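Local coordinates for LasR-specific antiactivator QslA domain-containing protein (Pseudomonas aeruginosa, PDB 4NG2) that probably acts as an antiactivator of quorum sensing that binds the transcriptional regulator LasR and holds back its activity, at residues Ile55-Arg60 with Arg82-Thr87; Glu63-Leu66 with Ile70-Gln73; Thr76-Gly81 with Val96-Arg101. One frame throughout, in Å; residues are numbered along the deposited sequence.

Interaction 1. Residues Ile55-Arg60 with Arg82-Thr87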
loop_
_atom_site.group_PDB
_atom_site.type_symbol
_atom_site.label_atom_id
_atom_site.label_comp_id
_atom_site.label_asym_id
_atom_site.label_seq_id
_atom_site.Cartn_x
_atom_site.Cartn_y
_atom_site.Cartn_z
ATOM N N ILE E 55 3.226 13.504 11.482
ATOM C CA ILE E 55 2.293 13.825 10.398
ATOM C C ILE E 55 2.417 15.309 10.024
ATOM O O ILE E 55 2.696 15.654 8.860
ATOM C CB ILE E 55 0.815 13.415 10.732
ATOM C CG1 ILE E 55 0.676 11.887 10.773
ATOM C CG2 ILE E 55 -0.172 13.987 9.707
ATOM C CD1 ILE E 55 0.593 11.249 9.409
ATOM N N ASP E 56 2.255 16.190 11.001
ATOM C CA ASP E 56 2.388 17.623 10.709
ATOM C C ASP E 56 3.743 18.042 10.129
ATOM O O ASP E 56 3.802 18.965 9.321
ATOM C CB ASP E 56 2.020 18.482 11.918
ATOM C CG ASP E 56 0.545 18.351 12.300
ATOM O OD1 ASP E 56 -0.329 18.320 11.387
ATOM O OD2 ASP E 56 0.267 18.284 13.523
ATOM N N LYS E 57 4.828 17.375 10.507
ATOM C CA LYS E 57 6.120 17.739 9.934
ATOM C C LYS E 57 6.118 17.440 8.450
ATOM O O LYS E 57 6.660 18.192 7.649
ATOM C CB LYS E 57 7.299 17.041 10.630
ATOM C CG LYS E 57 8.676 17.616 10.219
ATOM C CD LYS E 57 9.854 16.873 10.871
ATOM C CE LYS E 57 9.799 16.919 12.406
ATOM N NZ LYS E 57 11.069 16.433 13.037
ATOM N N GLY E 58 5.493 16.336 8.080
ATOM C CA GLY E 58 5.344 16.017 6.673
ATOM C C GLY E 58 4.383 16.943 5.938
ATOM O O GLY E 58 4.573 17.204 4.752
ATOM N N VAL E 59 3.334 17.416 6.610
ATOM C CA VAL E 59 2.420 18.359 5.963
ATOM C C VAL E 59 3.125 19.701 5.741
ATOM O O VAL E 59 3.233 20.170 4.606
ATOM C CB VAL E 59 1.115 18.568 6.757
ATOM C CG1 VAL E 59 0.261 19.630 6.077
ATOM C CG2 VAL E 59 0.342 17.269 6.857
ATOM N N ARG E 60 3.635 20.298 6.816
ATOM C CA ARG E 60 4.362 21.559 6.693
ATOM C C ARG E 60 5.525 21.472 5.711
ATOM O O ARG E 60 5.714 22.355 4.875
ATOM C CB ARG E 60 4.870 22.064 8.054
ATOM C CG ARG E 60 5.591 23.414 7.950
ATOM C CD ARG E 60 6.010 23.961 9.305
ATOM N NE ARG E 60 4.882 24.494 10.076
ATOM C CZ ARG E 60 4.925 24.777 11.378
ATOM N NH1 ARG E 60 6.039 24.578 12.075
ATOM N NH2 ARG E 60 3.852 25.259 11.988
ATOM N N ARG E 82 12.373 13.799 6.142
ATOM C CA ARG E 82 12.250 12.440 6.685
ATOM C C ARG E 82 13.434 12.090 7.595
ATOM O O ARG E 82 13.266 11.497 8.660
ATOM C CB ARG E 82 12.178 11.426 5.543
ATOM C CG ARG E 82 11.849 10.034 6.004
ATOM C CD ARG E 82 11.852 9.074 4.838
ATOM N NE ARG E 82 13.078 9.154 4.047
ATOM C CZ ARG E 82 13.268 8.451 2.941
ATOM N NH1 ARG E 82 12.312 7.636 2.530
ATOM N NH2 ARG E 82 14.391 8.556 2.240
ATOM N N ASP E 83 14.634 12.471 7.161
ATOM C CA ASP E 83 15.871 12.220 7.900
ATOM C C ASP E 83 15.867 12.869 9.296
ATOM O O ASP E 83 16.615 12.457 10.176
ATOM C CB ASP E 83 17.075 12.709 7.079
ATOM C CG ASP E 83 18.403 12.467 7.769
ATOM O OD1 ASP E 83 18.861 11.297 7.799
ATOM O OD2 ASP E 83 19.001 13.452 8.262
ATOM N N SER E 84 15.019 13.864 9.522
ATOM C CA SER E 84 15.022 14.511 10.831
ATOM C C SER E 84 14.168 13.737 11.829
ATOM O O SER E 84 14.144 14.053 13.019
ATOM C CB SER E 84 14.569 15.961 10.729
ATOM O OG SER E 84 13.262 16.037 10.209
ATOM N N LEU E 85 13.489 12.702 11.338
ATOM C CA LEU E 85 12.674 11.844 12.201
ATOM C C LEU E 85 13.387 10.535 12.511
ATOM O O LEU E 85 13.911 9.869 11.621
ATOM C CB LEU E 85 11.300 11.603 11.573
ATOM C CG LEU E 85 10.520 12.907 11.429
ATOM C CD1 LEU E 85 9.483 12.832 10.339
ATOM C CD2 LEU E 85 9.900 13.254 12.751
ATOM N N PRO E 86 13.410 10.154 13.785
ATOM C CA PRO E 86 14.329 9.079 14.185
ATOM C C PRO E 86 13.794 7.634 14.110
ATOM O O PRO E 86 14.604 6.721 14.008
ATOM C CB PRO E 86 14.689 9.466 15.624
ATOM C CG PRO E 86 13.473 10.190 16.138
ATOM C CD PRO E 86 12.784 10.827 14.939
ATOM N N THR E 87 12.483 7.415 14.157
ATOM C CA THR E 87 11.946 6.044 14.044
ATOM C C THR E 87 11.300 5.743 12.682
ATOM O O THR E 87 10.643 6.607 12.087
ATOM C CB THR E 87 10.886 5.753 15.137
ATOM O OG1 THR E 87 9.780 6.655 14.980
ATOM C CG2 THR E 87 11.472 5.926 16.534
#
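Lys57 and Leu85 meet because Lys57 turns CG anti to its backbone N (chi1 -169°) and then runs out from helix 52-66, bending at chi3 (-59°), while Leu85 holds CG anti to its carbonyl carbon and extends the other way. The two chains run alongside one another, one outbound and the other inbound. The outer half of the lysine, from CD to NZ, does the touching: CE of Lys57 is 3.7 Å from CD2 of Leu85, and its NZ is 3.4 Å from the same methyl. A lysine suits this partly exposed place because its CD and CE can lie along Leu85 while NZ ends beside CD2 and Ser84 OG.

Ser84 adds a polar neighbour. Its OG sits 3.6 Å from Lys57 CD and equally far from Lys57 NZ, too long for a hydrogen bond between OG and NZ. The hydroxyl has its partner elsewhere, in Gly81 O, three residues earlier, in helix 74-83, which fixes OG next to the lysine chain. Leu85 is the buried member of the group; it also touches Gln90 and Phe94 of helix 88-107, while its carbonyl oxygen accepts a hydrogen bond from NZ of Lys91. The arrangement is that of a short turn joining helices 74-83 and 88-107 of an antiparallel hairpin, the second N-capped by Thr87, packed against helix 52-66.

Interaction 2. Residues Glu63-Leu66 with Ile70-Gln73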
loop_
_atom_site.group_PDB
_atom_site.type_symbol
_atom_site.label_atom_id
_atom_site.label_comp_id
_atom_site.label_asym_id
_atom_site.label_seq_id
_atom_site.Cartn_x
_atom_site.Cartn_y
_atom_site.Cartn_z
ATOM N N GLU E 63 4.096 21.808 2.262
ATOM C CA GLU E 63 3.649 23.184 2.022
ATOM C C GLU E 63 4.819 24.161 1.829
ATOM O O GLU E 63 4.848 24.889 0.835
ATOM C CB GLU E 63 2.679 23.660 3.101
ATOM C CG GLU E 63 1.351 22.951 2.998
ATOM C CD GLU E 63 0.335 23.458 3.977
ATOM O OE1 GLU E 63 -0.861 23.452 3.635
ATOM O OE2 GLU E 63 0.728 23.848 5.092
ATOM N N ASN E 64 5.786 24.158 2.754
ATOM C CA ASN E 64 6.978 24.988 2.598
ATOM C C ASN E 64 7.523 24.929 1.178
ATOM O O ASN E 64 7.906 25.951 0.622
ATOM C CB ASN E 64 8.087 24.592 3.575
ATOM C CG ASN E 64 7.795 25.021 5.002
ATOM O OD1 ASN E 64 6.761 25.629 5.283
ATOM N ND2 ASN E 64 8.696 24.685 5.913
ATOM N N TRP E 65 7.566 23.749 0.574
ATOM C CA TRP E 65 8.133 23.670 -0.777
ATOM C C TRP E 65 7.148 24.241 -1.781
ATOM O O TRP E 65 7.541 24.845 -2.785
ATOM C CB TRP E 65 8.509 22.234 -1.160
ATOM C CG TRP E 65 9.136 22.095 -2.534
ATOM C CD1 TRP E 65 10.473 22.137 -2.847
ATOM C CD2 TRP E 65 8.448 21.881 -3.769
ATOM N NE1 TRP E 65 10.650 21.962 -4.199
ATOM C CE2 TRP E 65 9.419 21.805 -4.784
ATOM C CE3 TRP E 65 7.101 21.743 -4.114
ATOM C CZ2 TRP E 65 9.079 21.603 -6.124
ATOM C CZ3 TRP E 65 6.767 21.545 -5.439
ATOM C CH2 TRP E 65 7.749 21.482 -6.429
ATOM N N LEU E 66 5.860 24.053 -1.531
ATOM C CA LEU E 66 4.877 24.598 -2.460
ATOM C C LEU E 66 4.863 26.137 -2.391
ATOM O O LEU E 66 5.012 26.817 -3.413
ATOM C CB LEU E 66 3.502 23.975 -2.229
ATOM C CG LEU E 66 3.471 22.504 -2.653
ATOM C CD1 LEU E 66 2.162 21.864 -2.298
ATOM C CD2 LEU E 66 3.751 22.363 -4.144
ATOM N N ILE E 70 9.673 29.784 -7.925
ATOM C CA ILE E 70 10.036 28.988 -9.090
ATOM C C ILE E 70 10.681 27.667 -8.661
ATOM O O ILE E 70 11.514 27.105 -9.376
ATOM C CB ILE E 70 10.960 29.773 -10.045
ATOM C CG1 ILE E 70 10.550 31.249 -10.076
ATOM C CG2 ILE E 70 10.925 29.170 -11.437
ATOM C CD1 ILE E 70 11.389 32.104 -10.994
ATOM N N GLU E 71 10.310 27.223 -7.461
ATOM C CA GLU E 71 10.436 25.843 -7.013
ATOM C C GLU E 71 11.196 24.902 -7.966
ATOM O O GLU E 71 11.039 24.964 -9.191
ATOM C CB GLU E 71 9.019 25.295 -6.761
ATOM C CG GLU E 71 8.076 25.430 -7.983
ATOM C CD GLU E 71 6.590 25.244 -7.658
ATOM O OE1 GLU E 71 6.264 24.952 -6.487
ATOM O OE2 GLU E 71 5.750 25.391 -8.579
ATOM N N GLY E 72 11.998 24.004 -7.392
ATOM C CA GLY E 72 12.677 22.990 -8.180
ATOM C C GLY E 72 13.482 21.930 -7.440
ATOM O O GLY E 72 14.189 21.158 -8.078
ATOM N N GLN E 73 13.379 21.870 -6.115
ATOM C CA GLN E 73 14.211 20.934 -5.342
ATOM C C GLN E 73 13.397 19.985 -4.446
ATOM O O GLN E 73 13.665 19.894 -3.242
ATOM C CB GLN E 73 15.220 21.714 -4.485
ATOM C CG GLN E 73 16.535 22.059 -5.193
ATOM C CD GLN E 73 17.702 21.149 -4.781
ATOM O OE1 GLN E 73 18.569 20.801 -5.592
ATOM N NE2 GLN E 73 17.726 20.770 -3.509
#
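Aromatic contacts dominate where Trp65 meets the 70-73 segment. Trp65 sets CG anti to its backbone N (chi1 -178°), which lays the indole beside residues 71-73. Glu71 covers part of one face: its CB makes a CH-pi contact, 4.1 Å from the centroid of the six-membered ring of Trp65 and 24° off the ring normal. The nearest ring carbon is CZ2, with Glu71 CB 3.7 Å from it. With CG set between the backbone N and the carbonyl carbon (chi1 55°) and the chain extended beyond CG, the glutamate crosses the tryptophan at about a right angle, bringing its carboxylate over the benzo end of the indole, the two planes nearly parallel. There Glu71 OE1 is 3.6 Å from Trp65 CZ3. Since a carboxylate gains little from lying over an electron-rich ring, the attraction probably rests on the aliphatic part of the glutamate.

The loop running from helix 52-66 into helix 74-83 is thus folded back on the last turn of helix 52-66, the connection of a helical hairpin in which a large flat residue serves as the surface for the returning backbone. Gln73, which follows Gly72, is the N-cap residue of helix 74-83.

Polar atoms come close without bonding. Gln73 N lies at the indole edge, in the ring plane, 3.3 Å from Trp65 NE1, but both are donors.

Packing against helix 88-107 and another subunit surrounds this contact. The side chain of Leu66 rests on Arg101 and Arg105 of helix 88-107. In another copy of the protein, Gln103 meets Trp65, Leu106 meets Leu66 and Val107 meets Glu71.

Interaction 3. Residues Thr76-Gly81 with Val96-Arg101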
loop_
_atom_site.group_PDB
_atom_site.type_symbol
_atom_site.label_atom_id
_atom_site.label_comp_id
_atom_site.label_asym_id
_atom_site.label_seq_id
_atom_site.Cartn_x
_atom_site.Cartn_y
_atom_site.Cartn_z
ATOM N N THR E 76 14.880 16.890 -2.216
ATOM C CA THR E 76 15.684 17.378 -1.110
ATOM C C THR E 76 14.845 17.721 0.099
ATOM O O THR E 76 15.253 17.461 1.219
ATOM C CB THR E 76 16.438 18.640 -1.491
ATOM O OG1 THR E 76 17.447 18.311 -2.451
ATOM C CG2 THR E 76 17.085 19.248 -0.256
ATOM N N ALA E 77 13.680 18.317 -0.107
ATOM C CA ALA E 77 12.860 18.694 1.039
ATOM C C ALA E 77 12.328 17.454 1.699
ATOM O O ALA E 77 12.182 17.378 2.920
ATOM C CB ALA E 77 11.708 19.595 0.624
ATOM N N PHE E 78 12.017 16.479 0.870
ATOM C CA PHE E 78 11.492 15.221 1.357
ATOM C C PHE E 78 12.605 14.448 2.083
ATOM O O PHE E 78 12.419 14.011 3.217
ATOM C CB PHE E 78 10.907 14.459 0.164
ATOM C CG PHE E 78 10.443 13.102 0.483
ATOM C CD1 PHE E 78 9.186 12.895 1.007
ATOM C CD2 PHE E 78 11.257 12.017 0.246
ATOM C CE1 PHE E 78 8.744 11.606 1.300
ATOM C CE2 PHE E 78 10.829 10.738 0.528
ATOM C CZ PHE E 78 9.576 10.526 1.055
ATOM N N ALA E 79 13.773 14.330 1.457
ATOM C CA ALA E 79 14.888 13.602 2.052
ATOM C C ALA E 79 15.356 14.234 3.333
ATOM O O ALA E 79 15.598 13.524 4.323
ATOM C CB ALA E 79 16.051 13.482 1.093
ATOM N N PHE E 80 15.482 15.557 3.351
ATOM C CA PHE E 80 15.934 16.185 4.592
ATOM C C PHE E 80 14.893 16.150 5.686
ATOM O O PHE E 80 15.230 15.957 6.850
ATOM C CB PHE E 80 16.495 17.591 4.363
ATOM C CG PHE E 80 17.927 17.576 3.939
ATOM C CD1 PHE E 80 18.266 17.415 2.595
ATOM C CD2 PHE E 80 18.940 17.640 4.881
ATOM C CE1 PHE E 80 19.588 17.372 2.182
ATOM C CE2 PHE E 80 20.282 17.588 4.473
ATOM C CZ PHE E 80 20.597 17.455 3.115
ATOM N N GLY E 81 13.626 16.298 5.313
ATOM C CA GLY E 81 12.547 16.222 6.286
ATOM C C GLY E 81 12.380 14.863 6.944
ATOM O O GLY E 81 12.243 14.782 8.166
ATOM N N VAL E 96 3.749 9.680 4.306
ATOM C CA VAL E 96 2.332 9.638 3.997
ATOM C C VAL E 96 1.762 11.066 4.006
ATOM O O VAL E 96 1.083 11.459 3.069
ATOM C CB VAL E 96 1.543 8.672 4.939
ATOM C CG1 VAL E 96 0.042 8.829 4.749
ATOM C CG2 VAL E 96 1.924 7.236 4.659
ATOM N N ALA E 97 2.081 11.855 5.027
ATOM C CA ALA E 97 1.547 13.219 5.117
ATOM C C ALA E 97 2.017 14.095 3.958
ATOM O O ALA E 97 1.214 14.729 3.285
ATOM C CB ALA E 97 1.912 13.855 6.441
ATOM N N PHE E 98 3.328 14.101 3.730
ATOM C CA PHE E 98 3.972 14.927 2.702
ATOM C C PHE E 98 3.413 14.609 1.310
ATOM O O PHE E 98 3.183 15.505 0.480
ATOM C CB PHE E 98 5.479 14.664 2.778
ATOM C CG PHE E 98 6.308 15.386 1.767
ATOM C CD1 PHE E 98 6.342 14.966 0.452
ATOM C CD2 PHE E 98 7.129 16.447 2.152
ATOM C CE1 PHE E 98 7.148 15.629 -0.487
ATOM C CE2 PHE E 98 7.944 17.111 1.229
ATOM C CZ PHE E 98 7.960 16.703 -0.088
ATOM N N LEU E 99 3.188 13.326 1.051
ATOM C CA LEU E 99 2.702 12.906 -0.258
ATOM C C LEU E 99 1.214 13.209 -0.414
ATOM O O LEU E 99 0.778 13.624 -1.474
ATOM C CB LEU E 99 3.040 11.436 -0.517
ATOM C CG LEU E 99 4.502 11.274 -0.968
ATOM C CD1 LEU E 99 5.087 9.901 -0.655
ATOM C CD2 LEU E 99 4.630 11.571 -2.448
ATOM N N THR E 100 0.447 13.044 0.654
ATOM C CA THR E 100 -0.960 13.415 0.633
ATOM C C THR E 100 -1.131 14.900 0.334
ATOM O O THR E 100 -2.035 15.299 -0.415
ATOM C CB THR E 100 -1.640 13.091 1.950
ATOM O OG1 THR E 100 -1.683 11.672 2.109
ATOM C CG2 THR E 100 -3.052 13.626 1.961
ATOM N N ARG E 101 -0.250 15.710 0.914
ATOM C CA ARG E 101 -0.222 17.138 0.632
ATOM C C ARG E 101 0.139 17.426 -0.826
ATOM O O ARG E 101 -0.399 18.360 -1.416
ATOM C CB ARG E 101 0.710 17.884 1.593
ATOM C CG ARG E 101 0.541 19.393 1.514
ATOM C CD ARG E 101 -0.941 19.766 1.457
ATOM N NE ARG E 101 -1.170 21.192 1.217
ATOM C CZ ARG E 101 -1.418 21.734 0.024
ATOM N NH1 ARG E 101 -1.472 20.981 -1.066
ATOM N NH2 ARG E 101 -1.610 23.043 -0.083
#
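Phe78 and Phe98 form the centre of this contact as an edge-to-face aromatic pair, the edge of Phe78 directed at the face of Phe98. Their centroids are 5.1 Å apart and the planes stand at 65°, short of a perfect T. The touching atom is Phe78 CD1, which sits above the Phe98 ring toward its rim, 3.6 Å from Phe98 CD1. Phe78 CB rests over the same ring as a CH-pi donor, 4.1 Å from the Phe98 centroid, so one phenylalanine presents both its CB and a ring edge to the other. Leu99 CD1 lies obliquely to the Phe78 ring, 4.5 Å from Phe78 CE1.

Both phenylalanines turn CG anti to the backbone N (chi1 175° in Phe78), which lets the two rings meet between the helices. Large rings suit the wide spacing, since the local axes come no closer than 11.4 Å; they run nearly antiparallel, at 159°.

Further out, Gln61 and Ala62 of helix 52-66 also touch Phe98. Leu99 of a neighbouring subunit packs on both Phe78 and Phe98, while Phe78 of that subunit packs on Leu99 of this chain. Behind the interface, Thr100 OG1 donates to Val96 O at 2.9 Å, reaching the carbonyl from the opposite face to the backbone N of Thr100; the buried threonine hydroxyl is thereby satisfied within its own helix. The whole is an aromatic pair between the antiparallel helices 74-83 and 88-107 of a helical hairpin, continued into a subunit interface.

The three contacts tie together helices 52-66, 74-83 and 88-107. Interactions 1 and 3 have centres about 8 Å apart and touch directly: Gly58 O lies 3.3 Å from Phe98 CB, so the backbone of helix 52-66 meets the helix that carries Phe98. Interaction 2 stands about 17 Å from interaction 1 and about 11 Å from interaction 3 (centre to centre). It is nested within the chain loop that interaction 1 closes. A long, weak ion pair from Glu63 OE1 to Arg101 NE, 3.3 Å, joins interactions 2 and 3, and both reach the second subunit, so intrachain packing and assembly share these helices.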